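Local coordinates for TRAP solute Binding Protein (Uncultured marine bacterium, PDB 5I7I) that binds aromatic acids such as 3-hydroxybenzoate as the solute-binding protein of a TRAP transport system, probably delivering them to its membrane partners for uptake, at residues G164-L178 / S198-E210. Numbering follows the deposited sequence.
Sequences GMKMRGPTRVITKML and SKGVIDGMVVPWE. With 3HB (3-hydroxybenzoic acid), chain C.
Arg-168 sets off with CG opposite its own backbone N (chi1 173°), bends once at chi2 (-90°) and then runs straight, carrying its guanidinium past Met-205 to the carbonyl of Val-206. Its CB packs on Met-205 CB at 3.6 Å. Arg-168 NH1 comes to Val-206 O at 3.1 Å, nearly along the C=O; the oxygen lies in the guanidinium plane, but the bond is bent at the hydrogen. Arg-168 NH1 also binds O1' of 3-hydroxybenzoate at 2.9 Å and Arg-168 NH2 its O2' at 2.7 Å. This bidentate pair of hydrogen bonds holds both carboxylate oxygens. These bonds, with Val-206 O and with Met-188 O on NH2, would hold the guanidinium in its orientation. Pro-170 covers part of one guanidinium face. At the ligand's other end, hydroxyl O3 donates to Glu-210 OE1 at 2.6 Å.

Asp-203 starts the pairing of the two strands. Its CG sits beside its own backbone N (chi1 -56°), and OD2 takes Lys-166 N at 2.7 Å on the anti side of the carboxylate. Asp-203 N returns a bond to Lys-166 O. A water joins OD2 to Gly-164 O. Further along, Arg-168 N binds Gly-204 O and Val-206 N binds Arg-168 O, in parallel register. Met-167 curls its SD over Gly-204, 3.6 Å from Gly-204 CA. Val-206 CG2 touches Ile-174 CG2 at 3.8 Å, while its CG1 meets Leu-178 CD2 tip to tip.

Strands 166-169 and 204-207 are neighbours in a six-stranded mixed sheet. Helix 172-180 leads from strand 166-169 to its other neighbour, strand 184-187, a beta-alpha-beta crossover, and helix 193-198 then leads to strand 204-207. The C-terminal ends of this strand pair contribute to the carboxylate end of a TRAP solute-binding pocket, with its ligand-binding arginine.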
ATOM      1  N   GLY A 164       3.983  21.212  13.767  1.00 14.58           N
ATOM      2  CA  GLY A 164       3.151  21.026  14.933  1.00 16.13           C
ATOM      3  C   GLY A 164       1.967  20.106  14.722  1.00 13.56           C
ATOM      4  O   GLY A 164       1.287  19.772  15.692  1.00 18.01           O
ATOM      5  N   MET A 165       1.688  19.697  13.483  0.57 12.55           N
ATOM      6  CA  MET A 165       0.527  18.874  13.171  0.57 12.05           C
ATOM      7  C   MET A 165       0.864  17.410  13.396  0.57 12.52           C
ATOM      8  O   MET A 165       1.882  16.918  12.902  0.57 12.07           O
ATOM      9  CB  MET A 165       0.119  19.077  11.714  0.57 11.80           C
ATOM     10  CG  MET A 165      -0.271  20.503  11.380  0.57 16.02           C
ATOM     11  SD  MET A 165      -1.935  20.949  11.926  0.57 13.54           S
ATOM     12  CE  MET A 165      -2.934  20.130  10.693  0.57 17.41           C
ATOM     13  N   LYS A 166       0.012  16.716  14.141  1.00 11.55           N
ATOM     14  CA  LYS A 166       0.198  15.293  14.383  1.00 11.12           C
ATOM     15  C   LYS A 166      -0.425  14.553  13.211  1.00 11.94           C
ATOM     16  O   LYS A 166      -1.646  14.564  13.044  1.00 11.09           O
ATOM     17  CB  LYS A 166      -0.433  14.882  15.707  1.00 12.20           C
ATOM     18  CG  LYS A 166       0.305  15.507  16.892  1.00 12.99           C
ATOM     19  CD  LYS A 166      -0.333  15.219  18.223  1.00 19.94           C
ATOM     20  CE  LYS A 166      -1.704  15.798  18.274  1.00 14.81           C
ATOM     21  NZ  LYS A 166      -2.263  15.771  19.640  1.00 28.30           N
ATOM     22  N   MET A 167       0.413  13.913  12.406  1.00 10.08           N
ATOM     23  CA  MET A 167       0.002  13.365  11.118  1.00  8.62           C
ATOM     24  C   MET A 167       0.251  11.869  11.095  1.00 10.12           C
ATOM     25  O   MET A 167       1.379  11.420  11.307  1.00  9.72           O
ATOM     26  CB  MET A 167       0.755  14.056   9.983  1.00 10.81           C
ATOM     27  CG  MET A 167       0.423  15.535   9.893  1.00  9.20           C
ATOM     28  SD  MET A 167      -1.315  15.856   9.436  1.00 10.28           S
ATOM     29  CE  MET A 167      -1.329  15.382   7.716  1.00 11.17           C
ATOM     30  N   ARG A 168      -0.801  11.106  10.838  1.00  8.52           N
ATOM     31  CA  ARG A 168      -0.681   9.656  10.742  1.00  9.74           C
ATOM     32  C   ARG A 168      -0.030   9.232   9.426  1.00  6.86           C
ATOM     33  O   ARG A 168      -0.348   9.760   8.353  1.00  7.18           O
ATOM     34  CB  ARG A 168      -2.055   8.997  10.844  1.00  8.56           C
ATOM     35  CG  ARG A 168      -2.072   7.497  10.598  1.00  8.50           C
ATOM     36  CD  ARG A 168      -2.290   7.101   9.144  1.00  6.99           C
ATOM     37  NE  ARG A 168      -2.309   5.649   9.029  1.00  7.62           N
ATOM     38  CZ  ARG A 168      -2.382   4.968   7.887  1.00  6.23           C
ATOM     39  NH1 ARG A 168      -2.444   5.589   6.724  1.00  6.12           N
ATOM     40  NH2 ARG A 168      -2.408   3.643   7.918  1.00  6.75           N
ATOM     41  N   GLY A 169       0.852   8.244   9.507  1.00  8.04           N
ATOM     42  CA  GLY A 169       1.305   7.506   8.359  1.00  6.58           C
ATOM     43  C   GLY A 169       1.170   6.012   8.584  1.00  6.33           C
ATOM     44  O   GLY A 169       1.025   5.557   9.720  1.00  8.33           O
ATOM     45  N   PRO A 170       1.256   5.223   7.502  1.00  5.89           N
ATOM     46  CA  PRO A 170       0.995   3.771   7.605  1.00  7.06           C
ATOM     47  C   PRO A 170       2.182   2.937   8.047  1.00  7.59           C
ATOM     48  O   PRO A 170       1.975   1.809   8.525  1.00  8.77           O
ATOM     49  CB  PRO A 170       0.618   3.381   6.163  1.00  6.31           C
ATOM     50  CG  PRO A 170       1.335   4.399   5.325  1.00  7.31           C
ATOM     51  CD  PRO A 170       1.214   5.673   6.105  1.00  6.93           C
ATOM     52  N   THR A 171       3.414   3.423   7.870  1.00  7.26           N
ATOM     53  CA  THR A 171       4.613   2.636   8.099  1.00  8.50           C
ATOM     54  C   THR A 171       5.718   3.554   8.594  1.00 10.30           C
ATOM     55  O   THR A 171       5.609   4.777   8.548  1.00  9.57           O
ATOM     56  CB  THR A 171       5.137   1.996   6.811  1.00  8.67           C
ATOM     57  OG1 THR A 171       5.757   3.019   6.027  1.00  8.70           O
ATOM     58  CG2 THR A 171       4.024   1.338   6.023  1.00  9.51           C
ATOM     59  N   ARG A 172       6.802   2.928   9.044  1.00  9.64           N
ATOM     60  CA  ARG A 172       7.923   3.675   9.576  1.00 10.19           C
ATOM     61  C   ARG A 172       8.555   4.569   8.523  1.00  8.23           C
ATOM     62  O   ARG A 172       8.960   5.694   8.827  1.00 10.58           O
ATOM     63  CB  ARG A 172       8.945   2.689  10.129  1.00 13.12           C
ATOM     64  CG  ARG A 172      10.087   3.349  10.860  1.00 28.24           C
ATOM     65  CD  ARG A 172      10.891   2.297  11.615  1.00 41.33           C
ATOM     66  NE  ARG A 172      10.140   1.693  12.720  1.00 37.20           N
ATOM     67  CZ  ARG A 172      10.596   0.694  13.473  1.00 36.88           C
ATOM     68  NH1 ARG A 172      11.791   0.172  13.235  1.00 38.27           N
ATOM     69  NH2 ARG A 172       9.858   0.215  14.466  1.00 39.71           N
ATOM     70  N   VAL A 173       8.690   4.081   7.295  1.00  9.51           N
ATOM     71  CA  VAL A 173       9.255   4.920   6.245  1.00  8.67           C
ATOM     72  C   VAL A 173       8.390   6.152   6.013  1.00  7.32           C
ATOM     73  O   VAL A 173       8.901   7.276   5.899  1.00  8.38           O
ATOM     74  CB  VAL A 173       9.492   4.114   4.952  1.00  9.82           C
ATOM     75  CG1 VAL A 173      10.144   4.973   3.895  1.00 11.35           C
ATOM     76  CG2 VAL A 173      10.354   2.893   5.236  1.00 15.70           C
ATOM     77  N   ILE A 174       7.067   5.971   5.947  1.00  7.27           N
ATOM     78  CA  ILE A 174       6.212   7.110   5.647  1.00  8.57           C
ATOM     79  C   ILE A 174       6.126   8.063   6.823  1.00  7.90           C
ATOM     80  O   ILE A 174       6.041   9.279   6.632  1.00  8.50           O
ATOM     81  CB  ILE A 174       4.826   6.659   5.163  1.00  9.01           C
ATOM     82  CG1 ILE A 174       4.945   5.710   3.963  1.00  8.12           C
ATOM     83  CG2 ILE A 174       4.002   7.867   4.775  1.00  7.20           C
ATOM     84  CD1 ILE A 174       5.829   6.223   2.843  1.00  9.10           C
ATOM     85  N   THR A 175       6.165   7.569   8.054  1.00  8.23           N
ATOM     86  CA  THR A 175       6.190   8.507   9.171  1.00  8.29           C
ATOM     87  C   THR A 175       7.490   9.296   9.193  1.00  8.06           C
ATOM     88  O   THR A 175       7.492  10.486   9.522  1.00  9.38           O
ATOM     89  CB  THR A 175       5.944   7.795  10.509  1.00 10.61           C
ATOM     90  OG1 THR A 175       6.833   6.689  10.683  1.00 11.98           O
ATOM     91  CG2 THR A 175       4.503   7.300  10.582  1.00 11.76           C
ATOM     92  N   LYS A 176       8.612   8.657   8.861  1.00  9.57           N
ATOM     93  CA  LYS A 176       9.855   9.414   8.753  1.00 10.99           C
ATOM     94  C   LYS A 176       9.758  10.497   7.687  1.00  9.87           C
ATOM     95  O   LYS A 176      10.296  11.599   7.861  1.00 10.16           O
ATOM     96  CB  LYS A 176      11.028   8.474   8.502  1.00 10.42           C
ATOM     97  CG  LYS A 176      11.396   7.684   9.721  1.00 15.48           C
ATOM     98  CD  LYS A 176      12.575   6.781   9.450  1.00 16.45           C
ATOM     99  CE  LYS A 176      13.011   6.087  10.710  1.00 18.75           C
ATOM    100  NZ  LYS A 176      14.035   5.059  10.414  1.00 21.52           N
ATOM    101  N   MET A 177       9.056  10.217   6.584  1.00  8.48           N
ATOM    102  CA  MET A 177       8.840  11.251   5.578  1.00  9.26           C
ATOM    103  C   MET A 177       8.061  12.416   6.164  1.00  9.00           C
ATOM    104  O   MET A 177       8.410  13.587   5.962  1.00  9.18           O
ATOM    105  CB  MET A 177       8.069  10.670   4.404  1.00 10.40           C
ATOM    106  CG  MET A 177       7.828  11.703   3.351  1.00 10.13           C
ATOM    107  SD  MET A 177       6.865  11.124   1.994  1.00 13.96           S
ATOM    108  CE  MET A 177       5.263  11.074   2.748  1.00 16.66           C
ATOM    109  N   LEU A 178       7.004  12.103   6.911  1.00  8.09           N
ATOM    110  CA  LEU A 178       6.206  13.144   7.541  1.00  7.71           C
ATOM    111  C   LEU A 178       7.045  13.977   8.501  1.00  8.95           C
ATOM    112  O   LEU A 178       6.948  15.205   8.512  1.00  9.09           O
ATOM    113  CB  LEU A 178       5.006  12.522   8.250  1.00  8.64           C
ATOM    114  CG  LEU A 178       3.902  12.027   7.313  1.00 10.59           C
ATOM    115  CD1 LEU A 178       2.952  11.157   8.094  1.00  9.46           C
ATOM    116  CD2 LEU A 178       3.172  13.196   6.690  1.00 13.61           C
ATOM    117  N   SER A 198     -11.251  11.718  15.637  1.00 14.80           N
ATOM    118  CA  SER A 198     -12.423  12.189  16.373  1.00 19.33           C
ATOM    119  C   SER A 198     -12.089  12.447  17.831  1.00 21.59           C
ATOM    120  O   SER A 198     -12.741  13.285  18.474  1.00 21.13           O
ATOM    121  CB  SER A 198     -13.563  11.170  16.267  1.00 22.46           C
ATOM    122  OG  SER A 198     -14.207  11.225  14.999  1.00 24.67           O
ATOM    123  N   LYS A 199     -11.080  11.755  18.360  1.00 17.11           N
ATOM    124  CA  LYS A 199     -10.638  11.919  19.740  1.00 20.90           C
ATOM    125  C   LYS A 199      -9.511  12.928  19.868  1.00 24.59           C
ATOM    126  O   LYS A 199      -9.023  13.163  20.980  1.00 20.59           O
ATOM    127  CB  LYS A 199     -10.181  10.573  20.324  1.00 25.04           C
ATOM    128  CG  LYS A 199     -11.300   9.538  20.434  1.00 23.82           C
ATOM    129  CD  LYS A 199     -11.443   8.991  21.850  1.00 42.50           C
ATOM    130  CE  LYS A 199     -12.033   7.591  21.854  1.00 47.21           C
ATOM    131  NZ  LYS A 199     -11.036   6.589  21.390  1.00 51.58           N
ATOM    132  N   GLY A 200      -9.095  13.533  18.759  1.00 19.77           N
ATOM    133  CA  GLY A 200      -8.040  14.525  18.784  1.00 23.52           C
ATOM    134  C   GLY A 200      -6.636  14.003  19.004  1.00 16.82           C
ATOM    135  O   GLY A 200      -5.775  14.784  19.407  1.00 25.31           O
ATOM    136  N   VAL A 201      -6.366  12.720  18.734  1.00 27.33           N
ATOM    137  CA  VAL A 201      -5.010  12.167  18.869  1.00 13.61           C
ATOM    138  C   VAL A 201      -4.133  12.516  17.659  1.00 18.60           C
ATOM    139  O   VAL A 201      -2.898  12.544  17.762  1.00 19.57           O
ATOM    140  CB  VAL A 201      -5.058  10.631  19.057  1.00 24.89           C
ATOM    141  CG1 VAL A 201      -3.759   9.935  18.569  1.00 18.36           C
ATOM    142  CG2 VAL A 201      -5.261  10.263  20.504  1.00 36.22           C
ATOM    143  N   ILE A 202      -4.729  12.685  16.482  1.00 15.13           N
ATOM    144  CA  ILE A 202      -4.007  13.138  15.298  1.00 14.05           C
ATOM    145  C   ILE A 202      -4.798  14.293  14.706  1.00 15.77           C
ATOM    146  O   ILE A 202      -6.009  14.427  14.908  1.00 14.82           O
ATOM    147  CB  ILE A 202      -3.777  12.033  14.222  1.00 13.29           C
ATOM    148  CG1 ILE A 202      -5.097  11.330  13.897  1.00 11.77           C
ATOM    149  CG2 ILE A 202      -2.716  11.039  14.671  1.00 18.14           C
ATOM    150  CD1 ILE A 202      -4.993  10.233  12.824  1.00 10.83           C
ATOM    151  N   ASP A 203      -4.091  15.127  13.960  1.00 10.69           N
ATOM    152  CA  ASP A 203      -4.691  16.234  13.239  1.00 12.02           C
ATOM    153  C   ASP A 203      -4.947  15.910  11.772  1.00  8.98           C
ATOM    154  O   ASP A 203      -5.608  16.689  11.072  1.00 12.86           O
ATOM    155  CB  ASP A 203      -3.754  17.445  13.341  1.00 11.08           C
ATOM    156  CG  ASP A 203      -3.422  17.823  14.799  1.00  9.98           C
ATOM    157  OD1 ASP A 203      -4.362  18.057  15.586  1.00 17.98           O
ATOM    158  OD2 ASP A 203      -2.225  17.870  15.180  1.00 12.75           O
ATOM    159  N   GLY A 204      -4.429  14.794  11.282  1.00  8.47           N
ATOM    160  CA  GLY A 204      -4.564  14.461   9.888  1.00  7.40           C
ATOM    161  C   GLY A 204      -3.771  13.209   9.602  1.00  9.31           C
ATOM    162  O   GLY A 204      -3.286  12.540  10.514  1.00  9.65           O
ATOM    163  N   MET A 205      -3.643  12.907   8.321  1.00  7.70           N
ATOM    164  CA  MET A 205      -3.041  11.647   7.912  1.00  7.66           C
ATOM    165  C   MET A 205      -2.665  11.732   6.449  1.00  8.89           C
ATOM    166  O   MET A 205      -3.165  12.578   5.696  1.00  7.22           O
ATOM    167  CB  MET A 205      -3.975  10.446   8.103  1.00  7.43           C
ATOM    168  CG  MET A 205      -5.191  10.432   7.182  1.00  8.36           C
ATOM    169  SD  MET A 205      -6.488  11.538   7.694  1.00  9.52           S
ATOM    170  CE  MET A 205      -7.722  11.091   6.470  1.00 12.11           C
ATOM    171  N   VAL A 206      -1.827  10.788   6.043  1.00  6.38           N
ATOM    172  CA  VAL A 206      -1.664  10.465   4.633  1.00  6.02           C
ATOM    173  C   VAL A 206      -2.347   9.139   4.334  1.00  6.14           C
ATOM    174  O   VAL A 206      -2.245   8.179   5.111  1.00  6.60           O
ATOM    175  CB  VAL A 206      -0.202  10.483   4.147  1.00  6.29           C
ATOM    176  CG1 VAL A 206       0.333  11.877   4.156  1.00  7.03           C
ATOM    177  CG2 VAL A 206       0.651   9.548   4.945  1.00  6.82           C
ATOM    178  N   VAL A 207      -3.100   9.131   3.236  1.00  5.14           N
ATOM    179  CA  VAL A 207      -3.685   7.954   2.597  1.00  5.99           C
ATOM    180  C   VAL A 207      -4.004   8.352   1.168  1.00  4.27           C
ATOM    181  O   VAL A 207      -4.221   9.538   0.888  1.00  5.95           O
ATOM    182  CB  VAL A 207      -5.008   7.485   3.237  1.00  6.61           C
ATOM    183  CG1 VAL A 207      -4.773   6.582   4.430  1.00  7.04           C
ATOM    184  CG2 VAL A 207      -5.897   8.652   3.639  1.00  6.76           C
ATOM    185  N   PRO A 208      -4.107   7.406   0.252  1.00  5.54           N
ATOM    186  CA  PRO A 208      -4.735   7.700  -1.034  1.00  5.53           C
ATOM    187  C   PRO A 208      -6.226   7.919  -0.828  1.00  5.31           C
ATOM    188  O   PRO A 208      -6.783   7.643   0.230  1.00  7.00           O
ATOM    189  CB  PRO A 208      -4.458   6.441  -1.855  1.00  5.60           C
ATOM    190  CG  PRO A 208      -4.477   5.352  -0.813  1.00  7.33           C
ATOM    191  CD  PRO A 208      -3.887   5.955   0.438  1.00  6.14           C
ATOM    192  N   TRP A 209      -6.893   8.423  -1.860  1.00  5.72           N
ATOM    193  CA  TRP A 209      -8.337   8.629  -1.746  1.00  7.06           C
ATOM    194  C   TRP A 209      -9.074   7.317  -1.506  1.00  7.69           C
ATOM    195  O   TRP A 209     -10.083   7.301  -0.801  1.00  7.07           O
ATOM    196  CB  TRP A 209      -8.883   9.256  -3.017  1.00  6.03           C
ATOM    197  CG  TRP A 209      -8.431  10.618  -3.391  1.00  5.81           C
ATOM    198  CD1 TRP A 209      -7.695  10.957  -4.494  1.00  7.62           C
ATOM    199  CD2 TRP A 209      -8.744  11.849  -2.730  1.00  7.52           C
ATOM    200  NE1 TRP A 209      -7.524  12.310  -4.553  1.00  7.22           N
ATOM    201  CE2 TRP A 209      -8.161  12.885  -3.487  1.00  7.56           C
ATOM    202  CE3 TRP A 209      -9.476  12.181  -1.589  1.00  7.03           C
ATOM    203  CZ2 TRP A 209      -8.282  14.218  -3.134  1.00  8.93           C
ATOM    204  CZ3 TRP A 209      -9.601  13.501  -1.249  1.00  7.02           C
ATOM    205  CH2 TRP A 209      -9.007  14.512  -2.021  1.00  8.52           C
ATOM    206  N   GLU A 210      -8.622   6.217  -2.131  1.00  5.44           N
ATOM    207  CA  GLU A 210      -9.491   5.051  -2.325  1.00  6.81           C
ATOM    208  C   GLU A 210      -9.921   4.420  -1.018  1.00  7.08           C
ATOM    209  O   GLU A 210     -11.009   3.840  -0.950  1.00  7.06           O
ATOM    210  CB  GLU A 210      -8.790   4.003  -3.199  1.00  7.99           C
ATOM    211  CG  GLU A 210      -7.568   3.333  -2.556  1.00  5.98           C
ATOM    212  CD  GLU A 210      -7.874   2.042  -1.816  1.00  6.49           C
ATOM    213  OE1 GLU A 210      -6.950   1.516  -1.145  1.00  7.56           O
ATOM    214  OE2 GLU A 210      -9.018   1.533  -1.897  1.00  7.13           O
TER
HETATM  215  C1' 3HB C 401      -2.899   2.630   4.676  1.00  6.71           C
HETATM  216  O1' 3HB C 401      -2.515   3.813   4.486  1.00  6.21           O
HETATM  217  O2' 3HB C 401      -2.601   2.032   5.742  1.00  6.74           O
HETATM  218  C1  3HB C 401      -3.784   1.930   3.652  1.00  5.35           C
HETATM  219  C2  3HB C 401      -3.985   2.524   2.408  1.00  6.65           C
HETATM  220  C3  3HB C 401      -4.786   1.914   1.475  1.00  6.31           C
HETATM  221  C4  3HB C 401      -5.414   0.733   1.770  1.00  5.94           C
HETATM  222  C5  3HB C 401      -5.213   0.134   3.011  1.00  6.92           C
HETATM  223  C6  3HB C 401      -4.403   0.730   3.956  1.00  6.66           C
HETATM  224  O3  3HB C 401      -4.968   2.516   0.251  1.00  7.59           O
HETATM  225  O   HOH W   1      -0.903  19.317  17.032  1.00 20.85           O